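Local structure of intimin (Escherichia coli, 6TPL) at residues A[100-112]-A[124-137]. The protein is a bacterial surface adhesin whose extracellular Ig-like juncture domains adopt a constitutively extended conformation, probably restricting the reach of its adhesive passenger. Sequence-based numbering, arbitrary orientation.
Sequences DQTKASITEIKAD and ITYTVKVMKGDKPV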
ATOM      1  N   ASP A 100      -6.466  15.094   2.309  1.00 15.58           N
ATOM      2  CA  ASP A 100      -7.255  16.319   2.319  1.00 17.37           C
ATOM      3  C   ASP A 100      -7.715  16.579   0.889  1.00 16.31           C
ATOM      4  O   ASP A 100      -6.901  16.901   0.018  1.00 15.90           O
ATOM      5  CB  ASP A 100      -6.428  17.482   2.858  1.00 19.39           C
ATOM      6  CG  ASP A 100      -7.209  18.784   2.905  1.00 19.67           C
ATOM      7  OD1 ASP A 100      -8.214  18.914   2.173  1.00 19.50           O
ATOM      8  OD2 ASP A 100      -6.817  19.685   3.670  1.00 20.15           O
ATOM      9  N   GLN A 101      -9.018  16.436   0.643  1.00 19.21           N
ATOM     10  CA  GLN A 101      -9.531  16.538  -0.717  1.00 21.18           C
ATOM     11  C   GLN A 101      -9.285  17.909  -1.329  1.00 25.26           C
ATOM     12  O   GLN A 101      -9.324  18.039  -2.557  1.00 24.82           O
ATOM     13  CB  GLN A 101     -11.026  16.229  -0.736  1.00 25.90           C
ATOM     14  CG  GLN A 101     -11.858  17.214   0.071  1.00 33.91           C
ATOM     15  CD  GLN A 101     -13.296  16.775   0.240  1.00 39.58           C
ATOM     16  OE1 GLN A 101     -13.788  16.642   1.360  1.00 40.55           O
ATOM     17  NE2 GLN A 101     -13.982  16.554  -0.874  1.00 40.21           N
ATOM     18  N   THR A 102      -9.044  18.938  -0.514  1.00 22.75           N
ATOM     19  CA  THR A 102      -8.855  20.267  -1.077  1.00 21.48           C
ATOM     20  C   THR A 102      -7.438  20.498  -1.583  1.00 21.38           C
ATOM     21  O   THR A 102      -7.192  21.530  -2.216  1.00 23.61           O
ATOM     22  CB  THR A 102      -9.189  21.360  -0.053  1.00 22.49           C
ATOM     23  OG1 THR A 102      -8.221  21.345   1.004  1.00 19.87           O
ATOM     24  CG2 THR A 102     -10.587  21.162   0.513  1.00 25.89           C
ATOM     25  N   LYS A 103      -6.506  19.580  -1.331  1.00 19.66           N
ATOM     26  CA  LYS A 103      -5.102  19.794  -1.653  1.00 21.19           C
ATOM     27  C   LYS A 103      -4.577  18.691  -2.563  1.00 19.70           C
ATOM     28  O   LYS A 103      -4.864  17.509  -2.353  1.00 15.05           O
ATOM     29  CB  LYS A 103      -4.246  19.848  -0.380  1.00 24.22           C
ATOM     30  CG  LYS A 103      -4.611  20.958   0.582  1.00 26.48           C
ATOM     31  CD  LYS A 103      -3.903  20.783   1.918  1.00 25.80           C
ATOM     32  CE  LYS A 103      -2.420  21.106   1.827  1.00 24.10           C
ATOM     33  NZ  LYS A 103      -1.742  20.900   3.141  1.00 23.63           N
ATOM     34  N   ALA A 104      -3.791  19.089  -3.568  1.00 15.19           N
ATOM     35  CA  ALA A 104      -3.106  18.138  -4.439  1.00 14.42           C
ATOM     36  C   ALA A 104      -2.242  17.205  -3.599  1.00 13.89           C
ATOM     37  O   ALA A 104      -1.235  17.630  -3.025  1.00 13.82           O
ATOM     38  CB  ALA A 104      -2.262  18.868  -5.491  1.00 15.38           C
ATOM     39  N   SER A 105      -2.636  15.933  -3.506  1.00 13.42           N
ATOM     40  CA  SER A 105      -1.975  14.974  -2.633  1.00 13.02           C
ATOM     41  C   SER A 105      -1.719  13.674  -3.382  1.00 12.46           C
ATOM     42  O   SER A 105      -2.506  13.269  -4.240  1.00 12.48           O
ATOM     43  CB  SER A 105      -2.822  14.665  -1.379  1.00 13.38           C
ATOM     44  OG  SER A 105      -3.358  15.839  -0.796  1.00 14.04           O
ATOM     45  N   ILE A 106      -0.616  13.013  -3.036  1.00 12.14           N
ATOM     46  CA  ILE A 106      -0.396  11.652  -3.506  1.00 12.64           C
ATOM     47  C   ILE A 106      -1.486  10.750  -2.942  1.00 12.03           C
ATOM     48  O   ILE A 106      -1.750  10.747  -1.734  1.00 12.07           O
ATOM     49  CB  ILE A 106       0.990  11.143  -3.093  1.00 11.32           C
ATOM     50  CG1 ILE A 106       2.082  11.932  -3.802  1.00 11.19           C
ATOM     51  CG2 ILE A 106       1.118   9.668  -3.430  1.00 10.96           C
ATOM     52  CD1 ILE A 106       3.485  11.655  -3.294  1.00 11.30           C
ATOM     53  N   THR A 107      -2.129   9.981  -3.818  1.00 11.83           N
ATOM     54  CA  THR A 107      -3.156   9.035  -3.404  1.00 11.97           C
ATOM     55  C   THR A 107      -2.712   7.587  -3.509  1.00 12.58           C
ATOM     56  O   THR A 107      -3.335   6.722  -2.884  1.00 11.69           O
ATOM     57  CB  THR A 107      -4.433   9.220  -4.237  1.00 12.30           C
ATOM     58  OG1 THR A 107      -4.132   9.045  -5.624  1.00 12.40           O
ATOM     59  CG2 THR A 107      -5.026  10.602  -4.000  1.00 14.29           C
ATOM     60  N   GLU A 108      -1.660   7.301  -4.270  1.00 11.74           N
ATOM     61  CA  GLU A 108      -1.169   5.936  -4.353  1.00 15.81           C
ATOM     62  C   GLU A 108       0.278   5.922  -4.827  1.00 11.57           C
ATOM     63  O   GLU A 108       0.760   6.859  -5.468  1.00 10.52           O
ATOM     64  CB  GLU A 108      -2.048   5.092  -5.281  1.00 16.76           C
ATOM     65  CG  GLU A 108      -2.479   5.785  -6.577  1.00 19.23           C
ATOM     66  CD  GLU A 108      -3.210   4.842  -7.527  1.00 17.28           C
ATOM     67  OE1 GLU A 108      -2.567   4.352  -8.477  1.00 12.52           O
ATOM     68  OE2 GLU A 108      -4.406   4.587  -7.294  1.00 18.79           O
ATOM     69  N   ILE A 109       0.957   4.829  -4.490  1.00 10.33           N
ATOM     70  CA  ILE A 109       2.319   4.553  -4.927  1.00 10.07           C
ATOM     71  C   ILE A 109       2.394   3.038  -5.093  1.00 10.00           C
ATOM     72  O   ILE A 109       2.076   2.288  -4.163  1.00 10.08           O
ATOM     73  CB  ILE A 109       3.360   5.098  -3.930  1.00 10.03           C
ATOM     74  CG1 ILE A 109       4.764   4.765  -4.414  1.00  9.82           C
ATOM     75  CG2 ILE A 109       3.106   4.545  -2.552  1.00 10.16           C
ATOM     76  CD1 ILE A 109       5.841   5.633  -3.814  1.00 11.54           C
ATOM     77  N   LYS A 110       2.749   2.578  -6.290  1.00 11.24           N
ATOM     78  CA  LYS A 110       2.768   1.159  -6.617  1.00  9.97           C
ATOM     79  C   LYS A 110       4.101   0.799  -7.257  1.00  9.86           C
ATOM     80  O   LYS A 110       4.667   1.595  -8.012  1.00 10.15           O
ATOM     81  CB  LYS A 110       1.620   0.794  -7.570  1.00 11.17           C
ATOM     82  CG  LYS A 110       0.223   1.029  -7.009  1.00 15.73           C
ATOM     83  CD  LYS A 110      -0.831   0.711  -8.062  1.00 20.30           C
ATOM     84  CE  LYS A 110      -2.244   0.960  -7.566  1.00 24.43           C
ATOM     85  NZ  LYS A 110      -3.253   0.609  -8.608  1.00 27.72           N
ATOM     86  N   ALA A 111       4.601  -0.396  -6.937  1.00  9.68           N
ATOM     87  CA  ALA A 111       5.774  -0.977  -7.577  1.00  9.67           C
ATOM     88  C   ALA A 111       5.313  -2.135  -8.452  1.00 10.75           C
ATOM     89  O   ALA A 111       4.451  -2.919  -8.045  1.00 12.05           O
ATOM     90  CB  ALA A 111       6.787  -1.450  -6.529  1.00  9.68           C
ATOM     91  N   ASP A 112       5.853  -2.223  -9.671  1.00  9.91           N
ATOM     92  CA  ASP A 112       5.395  -3.275 -10.572  1.00 10.15           C
ATOM     93  C   ASP A 112       5.872  -4.657 -10.129  1.00 10.33           C
ATOM     94  O   ASP A 112       5.222  -5.653 -10.458  1.00 10.56           O
ATOM     95  CB  ASP A 112       5.817  -2.951 -12.014  1.00 10.25           C
ATOM     96  CG  ASP A 112       7.317  -3.005 -12.237  1.00 10.27           C
ATOM     97  OD1 ASP A 112       7.725  -3.339 -13.377  1.00 10.86           O
ATOM     98  OD2 ASP A 112       8.089  -2.723 -11.301  1.00 10.12           O
ATOM     99  N   ILE A 124      12.891  -1.723 -11.362  1.00 10.42           N
ATOM    100  CA  ILE A 124      11.581  -1.725 -10.721  1.00  9.89           C
ATOM    101  C   ILE A 124      10.928  -0.377 -10.974  1.00 12.48           C
ATOM    102  O   ILE A 124      11.546   0.672 -10.760  1.00 11.41           O
ATOM    103  CB  ILE A 124      11.696  -2.019  -9.217  1.00  9.32           C
ATOM    104  CG1 ILE A 124      12.105  -3.484  -9.012  1.00  9.71           C
ATOM    105  CG2 ILE A 124      10.370  -1.733  -8.529  1.00  9.05           C
ATOM    106  CD1 ILE A 124      12.479  -3.841  -7.604  1.00  9.83           C
ATOM    107  N   THR A 125       9.686  -0.400 -11.441  1.00 13.00           N
ATOM    108  CA  THR A 125       8.978   0.808 -11.834  1.00 13.49           C
ATOM    109  C   THR A 125       8.004   1.206 -10.730  1.00 11.09           C
ATOM    110  O   THR A 125       7.212   0.379 -10.265  1.00 13.24           O
ATOM    111  CB  THR A 125       8.229   0.605 -13.154  1.00 10.97           C
ATOM    112  OG1 THR A 125       9.142   0.185 -14.173  1.00 11.65           O
ATOM    113  CG2 THR A 125       7.553   1.908 -13.582  1.00 17.61           C
ATOM    114  N   TYR A 126       8.084   2.464 -10.306  1.00 10.59           N
ATOM    115  CA  TYR A 126       7.195   3.027  -9.299  1.00  8.85           C
ATOM    116  C   TYR A 126       6.285   4.044  -9.964  1.00  9.21           C
ATOM    117  O   TYR A 126       6.760   4.894 -10.723  1.00 12.84           O
ATOM    118  CB  TYR A 126       7.977   3.709  -8.177  1.00  8.39           C
ATOM    119  CG  TYR A 126       8.819   2.777  -7.350  1.00 11.91           C
ATOM    120  CD1 TYR A 126      10.068   2.364  -7.791  1.00  8.59           C
ATOM    121  CD2 TYR A 126       8.369   2.317  -6.127  1.00 10.98           C
ATOM    122  CE1 TYR A 126      10.844   1.512  -7.039  1.00  8.72           C
ATOM    123  CE2 TYR A 126       9.132   1.464  -5.363  1.00  9.38           C
ATOM    124  CZ  TYR A 126      10.372   1.063  -5.824  1.00 10.80           C
ATOM    125  OH  TYR A 126      11.145   0.213  -5.074  1.00 11.04           O
ATOM    126  N   THR A 127       4.992   3.976  -9.657  1.00 10.28           N
ATOM    127  CA  THR A 127       3.999   4.869 -10.238  1.00  9.86           C
ATOM    128  C   THR A 127       3.209   5.519  -9.111  1.00 11.67           C
ATOM    129  O   THR A 127       2.584   4.824  -8.303  1.00 11.20           O
ATOM    130  CB  THR A 127       3.072   4.112 -11.191  1.00 11.03           C
ATOM    131  OG1 THR A 127       3.847   3.489 -12.230  1.00 11.00           O
ATOM    132  CG2 THR A 127       2.053   5.053 -11.822  1.00 13.15           C
ATOM    133  N   VAL A 128       3.252   6.846  -9.058  1.00 11.28           N
ATOM    134  CA  VAL A 128       2.524   7.637  -8.074  1.00 10.10           C
ATOM    135  C   VAL A 128       1.389   8.354  -8.789  1.00 13.17           C
ATOM    136  O   VAL A 128       1.516   8.745  -9.955  1.00 15.27           O
ATOM    137  CB  VAL A 128       3.449   8.650  -7.371  1.00  9.69           C
ATOM    138  CG1 VAL A 128       2.629   9.723  -6.686  1.00 16.07           C
ATOM    139  CG2 VAL A 128       4.357   7.936  -6.387  1.00 10.39           C
ATOM    140  N   LYS A 129       0.271   8.517  -8.087  1.00 10.80           N
ATOM    141  CA  LYS A 129      -0.856   9.297  -8.578  1.00 11.56           C
ATOM    142  C   LYS A 129      -1.117  10.450  -7.621  1.00 11.71           C
ATOM    143  O   LYS A 129      -1.018  10.291  -6.400  1.00 11.48           O
ATOM    144  CB  LYS A 129      -2.116   8.442  -8.721  1.00 12.20           C
ATOM    145  CG  LYS A 129      -3.169   9.057  -9.627  1.00 13.17           C
ATOM    146  CD  LYS A 129      -4.432   8.215  -9.653  1.00 14.03           C
ATOM    147  CE  LYS A 129      -5.409   8.698 -10.713  1.00 16.00           C
ATOM    148  NZ  LYS A 129      -6.615   7.822 -10.771  1.00 20.29           N
ATOM    149  N   VAL A 130      -1.445  11.610  -8.182  1.00 12.27           N
ATOM    150  CA  VAL A 130      -1.754  12.811  -7.416  1.00 12.67           C
ATOM    151  C   VAL A 130      -3.164  13.249  -7.777  1.00 13.61           C
ATOM    152  O   VAL A 130      -3.511  13.321  -8.961  1.00 14.07           O
ATOM    153  CB  VAL A 130      -0.749  13.939  -7.706  1.00 12.72           C
ATOM    154  CG1 VAL A 130      -1.120  15.176  -6.916  1.00 13.38           C
ATOM    155  CG2 VAL A 130       0.658  13.486  -7.379  1.00 13.46           C
ATOM    156  N   MET A 131      -3.965  13.571  -6.763  1.00 14.06           N
ATOM    157  CA  MET A 131      -5.345  13.969  -6.990  1.00 15.10           C
ATOM    158  C   MET A 131      -5.721  15.140  -6.091  1.00 15.75           C
ATOM    159  O   MET A 131      -5.100  15.392  -5.056  1.00 15.49           O
ATOM    160  CB  MET A 131      -6.310  12.797  -6.753  1.00 15.88           C
ATOM    161  CG  MET A 131      -5.897  11.519  -7.453  1.00 14.89           C
ATOM    162  SD  MET A 131      -7.155  10.222  -7.344  1.00 15.72           S
ATOM    163  CE  MET A 131      -8.399  10.830  -8.479  1.00 17.09           C
ATOM    164  N   LYS A 132      -6.749  15.865  -6.526  1.00 16.78           N
ATOM    165  CA  LYS A 132      -7.351  16.962  -5.779  1.00 17.72           C
ATOM    166  C   LYS A 132      -8.819  16.980  -6.172  1.00 18.85           C
ATOM    167  O   LYS A 132      -9.137  16.897  -7.362  1.00 19.14           O
ATOM    168  CB  LYS A 132      -6.681  18.302  -6.101  1.00 18.79           C
ATOM    169  CG  LYS A 132      -7.271  19.493  -5.354  1.00 26.61           C
ATOM    170  CD  LYS A 132      -6.435  20.749  -5.588  1.00 35.13           C
ATOM    171  CE  LYS A 132      -6.195  20.991  -7.075  1.00 44.43           C
ATOM    172  NZ  LYS A 132      -5.458  22.256  -7.345  1.00 51.10           N
ATOM    173  N   GLY A 133      -9.705  17.049  -5.185  1.00 22.53           N
ATOM    174  CA  GLY A 133     -11.126  16.965  -5.475  1.00 21.19           C
ATOM    175  C   GLY A 133     -11.532  15.665  -6.133  1.00 23.47           C
ATOM    176  O   GLY A 133     -12.504  15.636  -6.898  1.00 21.81           O
ATOM    177  N   ASP A 134     -10.809  14.582  -5.848  1.00 26.18           N
ATOM    178  CA  ASP A 134     -11.048  13.262  -6.427  1.00 31.43           C
ATOM    179  C   ASP A 134     -10.803  13.237  -7.929  1.00 29.70           C
ATOM    180  O   ASP A 134     -11.254  12.318  -8.621  1.00 20.08           O
ATOM    181  CB  ASP A 134     -12.463  12.764  -6.117  1.00 35.34           C
ATOM    182  CG  ASP A 134     -12.478  11.712  -5.026  1.00 36.04           C
ATOM    183  OD1 ASP A 134     -12.976  11.998  -3.918  1.00 36.42           O
ATOM    184  OD2 ASP A 134     -11.977  10.596  -5.276  1.00 33.74           O
ATOM    185  N   LYS A 135     -10.090  14.230  -8.447  1.00 19.22           N
ATOM    186  CA  LYS A 135      -9.678  14.249  -9.836  1.00 19.20           C
ATOM    187  C   LYS A 135      -8.158  14.234  -9.930  1.00 17.89           C
ATOM    188  O   LYS A 135      -7.477  14.750  -9.039  1.00 17.26           O
ATOM    189  CB  LYS A 135     -10.219  15.494 -10.550  1.00 21.63           C
ATOM    190  CG  LYS A 135     -11.735  15.580 -10.577  1.00 24.13           C
ATOM    191  CD  LYS A 135     -12.190  16.915 -11.139  1.00 24.17           C
ATOM    192  CE  LYS A 135     -13.692  17.066 -11.050  1.00 24.50           C
ATOM    193  NZ  LYS A 135     -14.116  18.472 -11.260  1.00 25.57           N
ATOM    194  N   PRO A 136      -7.591  13.665 -10.994  1.00 17.66           N
ATOM    195  CA  PRO A 136      -6.131  13.678 -11.134  1.00 16.60           C
ATOM    196  C   PRO A 136      -5.598  15.084 -11.378  1.00 16.80           C
ATOM    197  O   PRO A 136      -6.257  15.931 -11.986  1.00 17.85           O
ATOM    198  CB  PRO A 136      -5.877  12.766 -12.342  1.00 36.35           C
ATOM    199  CG  PRO A 136      -7.140  12.880 -13.169  1.00 38.98           C
ATOM    200  CD  PRO A 136      -8.267  13.074 -12.168  1.00 39.10           C
ATOM    201  N   VAL A 137      -4.386  15.331 -10.887  1.00 15.98           N
ATOM    202  CA  VAL A 137      -3.723  16.623 -11.027  1.00 17.13           C
ATOM    203  C   VAL A 137      -2.558  16.457 -11.990  1.00 18.26           C
ATOM    204  O   VAL A 137      -1.679  15.613 -11.775  1.00 16.16           O
ATOM    205  CB  VAL A 137      -3.233  17.160  -9.673  1.00 18.44           C
ATOM    206  CG1 VAL A 137      -2.564  18.513  -9.867  1.00 19.21           C
ATOM    207  CG2 VAL A 137      -4.379  17.258  -8.676  1.00 23.23           C
TER
HETATM  208  O   HOH W   1      -0.083   4.319  -9.351  1.00 22.35           O
HETATM  209  O   HOH W   2      -5.412   4.888 -10.342  1.00 24.55           O
HETATM  210  O   HOH W   3       9.994  -2.397 -14.314  1.00  9.68           O
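S105 and M131 exchange two backbone hydrogen bonds, and K110 and T127 do the same further along, pairing strands 105-111 and 124-132 antiparallel. Between them T107 N gives to K129 O (2.8 Å) while K129 N gives to E108 O (3.1 Å): two residues of one strand face a single residue of the other, a beta bulge that shifts the register by one. Beyond the strand, G133 N of the type I' turn 132-135 reaches Q101 O at 2.8 Å.

Apolar side chains fill the face carrying I106, I109 and A111. V128 wedges between the two isoleucines: its CG1, anti to the backbone N (chi1 163°), lies 3.6 Å from I106 CG2, and its CG2 meets I109 CG1 at 3.8 Å. A111 CB sits obliquely by the Y126 ring, 3.9 Å from CE2. Strand 174-181 packs against this face through A180 and V178.

Polar and long side chains occupy the other face. The M131 side chain crosses that of T107 at about a right angle, its CG beside T107 OG1 and CG2, and E108 CG presses on K129 CB at 3.4 Å. Water links E108 OE1 to T127 O; a second water joins OE2 to K129 NZ, and OE2 also bonds T14 OG1 of the preceding Ig-like domain.

At the far end D112 turns its carboxylate back, so that T125 N meets OD2 from above the carboxylate plane (2.8 Å), while water bridges OD1 to T125 OG1.

Strand 105-111 is thus hydrogen-bonded as an edge strand onto 124-132, which pairs on with 163-169, in one sheet of the bacterial Ig-like beta-sandwich, the face with I106, I109 and V128 turned into the core.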